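Local coordinates for protein putative pyridoxamine 5-phosphate-dependent dehydrase, WbdK (Escherichia coli O55:H7, PDB 2GMU) that catalyses removal of the C3'-hydroxyl group from GDP-4-keto-6-deoxy-D-mannose during L-colitose biosynthesis, probably with a pyridoxal 5'-phosphate-derived cofactor and L-glutamate, at residues Glu160-Ser165 against Gly182-Phe187; Ile214-Trp219 against Asn250-Glu255. One frame throughout, in Å; residues are numbered along the deposited sequence.

Contact 1 of 2, residues Glu160-Ser165 against Gly182-Phe187; sequences EDNCES and GTFSSF. With PDG (N-({3-hydroxy-2-methyl-5-[(phosphonooxy)methyl]pyridin-4-yl}methyl)-D-glutamic acid), chain D.
Glu-160 and Asp-161 pair in parallel with Gly-182 and Thr-183, and Thr-183 N donates to Glu-160 O over 3.0 Å. One residue on, Asn-162 N makes a weak bond to Thr-183 O. Asp-161 carries the contact to the bound cofactor-glutamate adduct PDG. Asp-161 CB lies 3.9 Å from Thr-183 OG1. CG stands opposite the backbone N (chi1 177°), which sends the carboxylate toward the pyridine ring. Asp-161 CG lies 3.6 Å from the methyl C2A of PDG. OD1 accepts from Cys-163 N, nearly end-on, closes an Asx turn and, with the bonds to OD2, should hold the carboxylate's rotation. Asp-161 OD2 is 2.8 Å from PDG N1 and is also bonded by Thr-93 and Asn-62. An acidic side chain at the pyridine nitrogen is a hallmark of fold type I pyridoxal-phosphate enzymes. Asn-62 also bonds Thr-183 OG1, so it holds side chains of both strands. Cys-163 SG packs 3.7 Å from Ser-185 CB. Ser-185 OG donates to PDG OP2 at 2.8 Å. Asn-162 runs alongside Phe-184 over one ring face, its amide turned 85° to the ring and its OD1 bonded by Asn-136 ND2. A water bridges Asn-162 O and Ser-185 N. Strand 129-135 flanks Asp-161, strand 198-202 pairs with the other edge of 181-185, and helix 58-71 covers Thr-183 through Ala-61 and Met-65.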
loop_
_atom_site.group_PDB
_atom_site.type_symbol
_atom_site.label_atom_id
_atom_site.label_comp_id
_atom_site.label_asym_id
_atom_site.label_seq_id
_atom_site.Cartn_x
_atom_site.Cartn_y
_atom_site.Cartn_z
ATOM N N GLU A 160 -7.493 11.641 13.998
ATOM C CA GLU A 160 -8.150 12.388 12.941
ATOM C C GLU A 160 -7.876 11.856 11.541
ATOM O O GLU A 160 -6.733 11.581 11.164
ATOM C CB GLU A 160 -7.705 13.866 12.881
ATOM C CG GLU A 160 -7.918 14.722 14.132
ATOM C CD GLU A 160 -7.495 16.134 13.856
ATOM O OE1 GLU A 160 -8.103 16.873 13.103
ATOM O OE2 GLU A 160 -6.394 16.467 14.476
ATOM N N ASP A 161 -8.944 11.764 10.760
ATOM C CA ASP A 161 -8.835 11.427 9.359
ATOM C C ASP A 161 -9.069 12.779 8.705
ATOM O O ASP A 161 -10.212 13.263 8.634
ATOM C CB ASP A 161 -9.867 10.409 8.845
ATOM C CG ASP A 161 -9.738 10.171 7.365
ATOM O OD1 ASP A 161 -9.232 10.985 6.593
ATOM O OD2 ASP A 161 -10.247 9.013 6.993
ATOM N N ASN A 162 -7.976 13.415 8.302
ATOM C CA ASN A 162 -8.064 14.732 7.702
ATOM C C ASN A 162 -7.902 14.723 6.191
ATOM O O ASN A 162 -7.496 15.723 5.609
ATOM C CB ASN A 162 -7.057 15.706 8.340
ATOM C CG ASN A 162 -7.421 17.159 8.134
ATOM O OD1 ASN A 162 -8.556 17.567 8.389
ATOM N ND2 ASN A 162 -6.460 17.931 7.657
ATOM N N CYS A 163 -8.254 13.605 5.565
ATOM C CA CYS A 163 -8.159 13.438 4.125
ATOM C C CYS A 163 -8.983 14.390 3.271
ATOM O O CYS A 163 -8.686 14.564 2.098
ATOM C CB CYS A 163 -8.338 11.973 3.682
ATOM S SG CYS A 163 -6.927 10.988 4.258
ATOM N N GLU A 164 -10.021 15.006 3.823
ATOM C CA GLU A 164 -10.844 15.933 3.035
ATOM C C GLU A 164 -10.716 17.358 3.510
ATOM O O GLU A 164 -11.317 18.267 2.943
ATOM C CB GLU A 164 -12.348 15.595 3.123
ATOM C CG GLU A 164 -12.634 14.124 2.763
ATOM C CD GLU A 164 -14.083 13.747 2.922
ATOM O OE1 GLU A 164 -14.934 14.491 3.377
ATOM O OE2 GLU A 164 -14.329 12.530 2.506
ATOM N N SER A 165 -9.949 17.553 4.574
ATOM C CA SER A 165 -9.889 18.876 5.117
ATOM C C SER A 165 -8.527 19.513 5.266
ATOM O O SER A 165 -8.283 20.332 6.157
ATOM C CB SER A 165 -10.723 18.914 6.379
ATOM O OG SER A 165 -11.986 18.355 6.082
ATOM N N GLY A 182 -2.761 12.488 12.663
ATOM C CA GLY A 182 -3.680 13.021 11.684
ATOM C C GLY A 182 -3.323 12.498 10.286
ATOM O O GLY A 182 -2.146 12.427 9.937
ATOM N N THR A 183 -4.333 12.120 9.486
ATOM C CA THR A 183 -4.080 11.646 8.129
ATOM C C THR A 183 -4.539 12.657 7.090
ATOM O O THR A 183 -5.512 13.390 7.300
ATOM C CB THR A 183 -4.668 10.266 7.798
ATOM O OG1 THR A 183 -6.072 10.307 7.890
ATOM C CG2 THR A 183 -4.063 9.199 8.701
ATOM N N PHE A 184 -3.821 12.653 5.960
ATOM C CA PHE A 184 -4.071 13.528 4.822
ATOM C C PHE A 184 -3.935 12.766 3.518
ATOM O O PHE A 184 -3.238 11.754 3.433
ATOM C CB PHE A 184 -3.074 14.704 4.724
ATOM C CG PHE A 184 -3.054 15.644 5.897
ATOM C CD1 PHE A 184 -2.587 15.218 7.142
ATOM C CD2 PHE A 184 -3.444 16.977 5.750
ATOM C CE1 PHE A 184 -2.539 16.090 8.232
ATOM C CE2 PHE A 184 -3.403 17.868 6.823
ATOM C CZ PHE A 184 -2.951 17.414 8.064
ATOM N N SER A 185 -4.598 13.281 2.492
ATOM C CA SER A 185 -4.558 12.668 1.183
ATOM C C SER A 185 -4.189 13.699 0.133
ATOM O O SER A 185 -4.650 14.837 0.197
ATOM C CB SER A 185 -5.895 12.009 0.847
ATOM O OG SER A 185 -5.933 11.617 -0.514
ATOM N N SER A 186 -3.362 13.277 -0.825
ATOM C CA SER A 186 -2.932 14.114 -1.932
ATOM C C SER A 186 -3.266 13.448 -3.263
ATOM O O SER A 186 -2.545 13.539 -4.259
ATOM C CB SER A 186 -1.465 14.503 -1.852
ATOM O OG SER A 186 -0.635 13.386 -2.072
ATOM N N PHE A 187 -4.382 12.732 -3.249
ATOM C CA PHE A 187 -4.866 12.053 -4.433
ATOM C C PHE A 187 -5.465 13.113 -5.342
ATOM O O PHE A 187 -5.734 14.241 -4.901
ATOM C CB PHE A 187 -5.929 10.988 -4.071
ATOM C CG PHE A 187 -6.546 10.281 -5.263
ATOM C CD1 PHE A 187 -5.815 9.340 -5.989
ATOM C CD2 PHE A 187 -7.858 10.546 -5.664
ATOM C CE1 PHE A 187 -6.377 8.684 -7.086
ATOM C CE2 PHE A 187 -8.436 9.900 -6.759
ATOM C CZ PHE A 187 -7.688 8.964 -7.474
HETATM N N1 PDG D . -10.404 8.963 4.171
HETATM C C2 PDG D . -11.344 9.820 3.806
HETATM C C2A PDG D . -12.290 10.398 4.826
HETATM C C3 PDG D . -11.462 10.187 2.480
HETATM O O3 PDG D . -12.400 11.065 2.058
HETATM C C4 PDG D . -10.583 9.646 1.564
HETATM C C4A PDG D . -10.713 10.088 0.087
HETATM C C5 PDG D . -9.610 8.703 1.945
HETATM C C6 PDG D . -9.537 8.437 3.299
HETATM C C5A PDG D . -8.690 8.306 0.989
HETATM O OP4 PDG D . -7.517 8.824 0.553
HETATM P P PDG D . -6.973 8.079 -0.753
HETATM O OP1 PDG D . -7.984 8.181 -1.831
HETATM O OP2 PDG D . -5.618 8.865 -1.159
HETATM O OP3 PDG D . -6.623 6.519 -0.475
HETATM N NA PDG D . -11.477 9.122 -0.650
HETATM C CAA PDG D . -11.392 9.112 -2.031
HETATM C CBA PDG D . -12.179 8.112 -2.900
HETATM C CGA PDG D . -11.901 8.441 -4.383
HETATM C CDA PDG D . -10.695 7.630 -4.918
HETATM O OE1 PDG D . -9.701 7.328 -4.156
HETATM O OE2 PDG D . -10.683 7.262 -6.144
HETATM C CA PDG D . -10.482 10.123 -2.725
HETATM O OA PDG D . -10.974 11.235 -3.148
HETATM O OXT PDG D . -9.242 9.836 -2.881
HETATM O O HOH W 1 -5.745 16.019 3.322
#

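Contact 2 of 2, residues Ile214-Trp219 against Asn250-Glu255; sequences IRAHGW and NVRPLE. With PDG (N-({3-hydroxy-2-methyl-5-[(phosphonooxy)methyl]pyridin-4-yl}methyl)-D-glutamic acid), chain E.
Ala-216 and Asn-250 form a single backbone bridge, beside which Val-251 N gives Arg-215 O a nearly straight hydrogen bond (2.8 Å, 169°). The aliphatic parts of Arg-215 and Arg-252 cross at about a right angle, with their CG atoms 4.2 Å apart. Ala-216 CB fits against CG and CD of Arg-252. The two heads then part: Arg-215 goes to a salt bridge with Glu-40, while Arg-252 bends at chi3 (-51°) and turns its guanidinium to the glutamate part of PDG. Arg-252 NH1 donates to PDG OE2 at 2.8 Å, in the guanidinium plane, and Arg-252 NH2 donates to PDG OE1 at 3.2 Å. This bidentate pairing holds the carboxylate by both oxygens. It belongs to an active site at the dimer interface, where further partners of the ligand, such as Ser-185 and Ser-59, come from the second subunit. A type I' turn from Ala-216 to Trp-219 presents His-217. Its NE2 lies over one face of the Arg-252 guanidinium, the planes 83° apart, and makes a weak bond to PDG OE1. His-217 CE1 touches Asn-250 CB at 3.7 Å. Asn-250 ND2 donates to the phosphate oxygen OP3 of PDG at 3.0 Å. Asn-250 OD1 accepts from Arg-252 N, an Asx turn that couples the phosphate and carboxylate binders. Trp-219 CH2 meets the guanidinium edge, 4.0 Å from Arg-252 NH1. Glu-196 of the second subunit bonds Asn-250 ND2 and forms a salt bridge with Arg-252 NE. Trp-90 of that subunit meets the His-217 ring edge-to-face.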
loop_
_atom_site.group_PDB
_atom_site.type_symbol
_atom_site.label_atom_id
_atom_site.label_comp_id
_atom_site.label_asym_id
_atom_site.label_seq_id
_atom_site.Cartn_x
_atom_site.Cartn_y
_atom_site.Cartn_z
ATOM N N ILE A 214 7.368 0.708 9.824
ATOM C CA ILE A 214 6.296 -0.059 9.188
ATOM C C ILE A 214 5.931 0.329 7.771
ATOM O O ILE A 214 5.263 -0.433 7.073
ATOM C CB ILE A 214 5.057 -0.210 10.061
ATOM C CG1 ILE A 214 4.530 1.150 10.518
ATOM C CG2 ILE A 214 5.386 -1.081 11.265
ATOM C CD1 ILE A 214 3.119 1.102 11.099
ATOM N N ARG A 215 6.355 1.528 7.373
ATOM C CA ARG A 215 6.096 2.040 6.038
ATOM C C ARG A 215 6.931 1.267 5.041
ATOM O O ARG A 215 6.581 1.064 3.868
ATOM C CB ARG A 215 6.534 3.503 5.938
ATOM C CG ARG A 215 6.628 4.026 4.499
ATOM C CD ARG A 215 6.828 5.541 4.396
ATOM N NE ARG A 215 8.153 5.949 4.878
ATOM C CZ ARG A 215 8.679 7.181 4.812
ATOM N NH1 ARG A 215 8.043 8.237 4.295
ATOM N NH2 ARG A 215 9.898 7.368 5.308
ATOM N N ALA A 216 8.089 0.860 5.545
ATOM C CA ALA A 216 9.022 0.171 4.696
ATOM C C ALA A 216 9.655 -1.054 5.290
ATOM O O ALA A 216 10.722 -0.961 5.892
ATOM C CB ALA A 216 10.134 1.120 4.291
ATOM N N HIS A 217 8.980 -2.176 5.061
ATOM C CA HIS A 217 9.440 -3.488 5.432
ATOM C C HIS A 217 9.656 -3.778 6.910
ATOM O O HIS A 217 10.138 -4.859 7.248
ATOM C CB HIS A 217 10.674 -3.867 4.576
ATOM C CG HIS A 217 10.492 -3.620 3.097
ATOM N ND1 HIS A 217 9.648 -4.400 2.314
ATOM C CD2 HIS A 217 11.058 -2.684 2.276
ATOM C CE1 HIS A 217 9.717 -3.935 1.070
ATOM N NE2 HIS A 217 10.558 -2.903 1.013
ATOM N N GLY A 218 9.298 -2.868 7.811
ATOM C CA GLY A 218 9.520 -3.173 9.220
ATOM C C GLY A 218 11.021 -3.294 9.513
ATOM O O GLY A 218 11.466 -4.021 10.402
ATOM N N TRP A 219 11.807 -2.554 8.734
ATOM C CA TRP A 219 13.249 -2.538 8.872
ATOM C C TRP A 219 13.736 -1.307 9.631
ATOM O O TRP A 219 12.939 -0.460 10.049
ATOM C CB TRP A 219 13.964 -2.708 7.512
ATOM C CG TRP A 219 13.860 -1.541 6.569
ATOM C CD1 TRP A 219 13.510 -0.248 6.860
ATOM C CD2 TRP A 219 14.123 -1.579 5.166
ATOM N NE1 TRP A 219 13.542 0.520 5.732
ATOM C CE2 TRP A 219 13.934 -0.268 4.678
ATOM C CE3 TRP A 219 14.529 -2.588 4.294
ATOM C CZ2 TRP A 219 14.114 0.036 3.321
ATOM C CZ3 TRP A 219 14.728 -2.285 2.969
ATOM C CH2 TRP A 219 14.515 -0.987 2.484
ATOM N N ASN A 250 4.937 -2.246 2.806
ATOM C CA ASN A 250 5.713 -1.476 1.860
ATOM C C ASN A 250 4.688 -0.534 1.283
ATOM O O ASN A 250 3.928 -0.923 0.396
ATOM C CB ASN A 250 6.478 -2.201 0.734
ATOM C CG ASN A 250 7.046 -1.217 -0.293
ATOM O OD1 ASN A 250 7.049 0.007 -0.077
ATOM N ND2 ASN A 250 7.516 -1.724 -1.431
ATOM N N VAL A 251 4.631 0.671 1.840
ATOM C CA VAL A 251 3.681 1.651 1.361
ATOM C C VAL A 251 4.385 2.951 1.069
ATOM O O VAL A 251 3.853 4.044 1.261
ATOM C CB VAL A 251 2.464 1.846 2.257
ATOM C CG1 VAL A 251 1.661 0.548 2.331
ATOM C CG2 VAL A 251 2.877 2.285 3.656
ATOM N N ARG A 252 5.613 2.798 0.601
ATOM C CA ARG A 252 6.406 3.957 0.283
ATOM C C ARG A 252 5.796 4.729 -0.863
ATOM O O ARG A 252 5.204 4.152 -1.770
ATOM C CB ARG A 252 7.796 3.535 -0.154
ATOM C CG ARG A 252 8.684 3.080 0.989
ATOM C CD ARG A 252 10.046 2.633 0.471
ATOM N NE ARG A 252 9.926 1.675 -0.624
ATOM C CZ ARG A 252 10.791 0.695 -0.866
ATOM N NH1 ARG A 252 11.876 0.499 -0.121
ATOM N NH2 ARG A 252 10.559 -0.118 -1.889
ATOM N N PRO A 253 5.969 6.036 -0.839
ATOM C CA PRO A 253 5.479 6.825 -1.936
ATOM C C PRO A 253 6.618 6.891 -2.954
ATOM O O PRO A 253 7.776 6.569 -2.662
ATOM C CB PRO A 253 5.293 8.235 -1.373
ATOM C CG PRO A 253 6.295 8.333 -0.232
ATOM C CD PRO A 253 6.672 6.904 0.142
ATOM N N LEU A 254 6.298 7.320 -4.158
ATOM C CA LEU A 254 7.317 7.452 -5.177
ATOM C C LEU A 254 8.047 8.767 -5.007
ATOM O O LEU A 254 7.457 9.783 -4.594
ATOM C CB LEU A 254 6.715 7.355 -6.589
ATOM C CG LEU A 254 6.250 5.936 -6.917
ATOM C CD1 LEU A 254 5.674 5.898 -8.325
ATOM C CD2 LEU A 254 7.427 4.970 -6.824
ATOM N N GLU A 255 9.331 8.762 -5.325
ATOM C CA GLU A 255 10.068 9.997 -5.200
ATOM C C GLU A 255 9.385 11.150 -5.942
ATOM O O GLU A 255 9.420 12.310 -5.520
ATOM C CB GLU A 255 11.534 9.826 -5.606
ATOM C CG GLU A 255 12.303 11.146 -5.462
ATOM C CD GLU A 255 12.853 11.354 -4.084
ATOM O OE1 GLU A 255 12.298 10.948 -3.081
ATOM O OE2 GLU A 255 13.983 12.020 -4.091
HETATM N N1 PDG E . 9.081 -10.989 -1.474
HETATM C C2 PDG E . 10.335 -11.364 -1.718
HETATM C C2A PDG E . 10.764 -12.795 -1.544
HETATM C C3 PDG E . 11.265 -10.434 -2.145
HETATM O O3 PDG E . 12.549 -10.761 -2.400
HETATM C C4 PDG E . 10.867 -9.134 -2.327
HETATM C C4A PDG E . 11.911 -8.130 -2.834
HETATM C C5 PDG E . 9.556 -8.724 -2.048
HETATM C C6 PDG E . 8.672 -9.716 -1.646
HETATM C C5A PDG E . 9.227 -7.395 -2.373
HETATM O OP4 PDG E . 8.661 -6.724 -3.406
HETATM P P PDG E . 8.721 -5.127 -3.193
HETATM O OP1 PDG E . 10.104 -4.651 -3.033
HETATM O OP2 PDG E . 8.080 -4.447 -4.504
HETATM O OP3 PDG E . 7.856 -4.709 -1.893
HETATM N NA PDG E . 12.393 -7.368 -1.739
HETATM C CAA PDG E . 12.899 -6.158 -1.961
HETATM C CBA PDG E . 13.413 -5.310 -0.783
HETATM C CGA PDG E . 14.070 -4.024 -1.304
HETATM C CDA PDG E . 13.062 -2.860 -1.294
HETATM O OE1 PDG E . 11.836 -3.056 -1.615
HETATM O OE2 PDG E . 13.466 -1.686 -0.964
HETATM C CA PDG E . 12.959 -5.625 -3.408
HETATM O OA PDG E . 11.895 -5.583 -4.125
HETATM O OXT PDG E . 14.076 -5.244 -3.903
#

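In the fold
Contact 1 comes first along the chain. It closes the 16-residue loop from strand 157-161 to strand 181-185, which includes the short strands 169-170 and 173-174. The chain then passes strand 198-202 and helix 205-215. Contact 2 closes a longer, 30-residue excursion with two short strands and helix 237-240, and leads into helix 255-286. The two loops follow in series and neither nest nor cross. Within a subunit the centres of contact 1 and contact 2 are 19 Å apart, and the two do not touch. Helix 58-71 touches both. Contact 1 of one subunit and contact 2 of the other share a PDG, so the ligand joins the central sheet of one subunit to the 250-255 loop of the other.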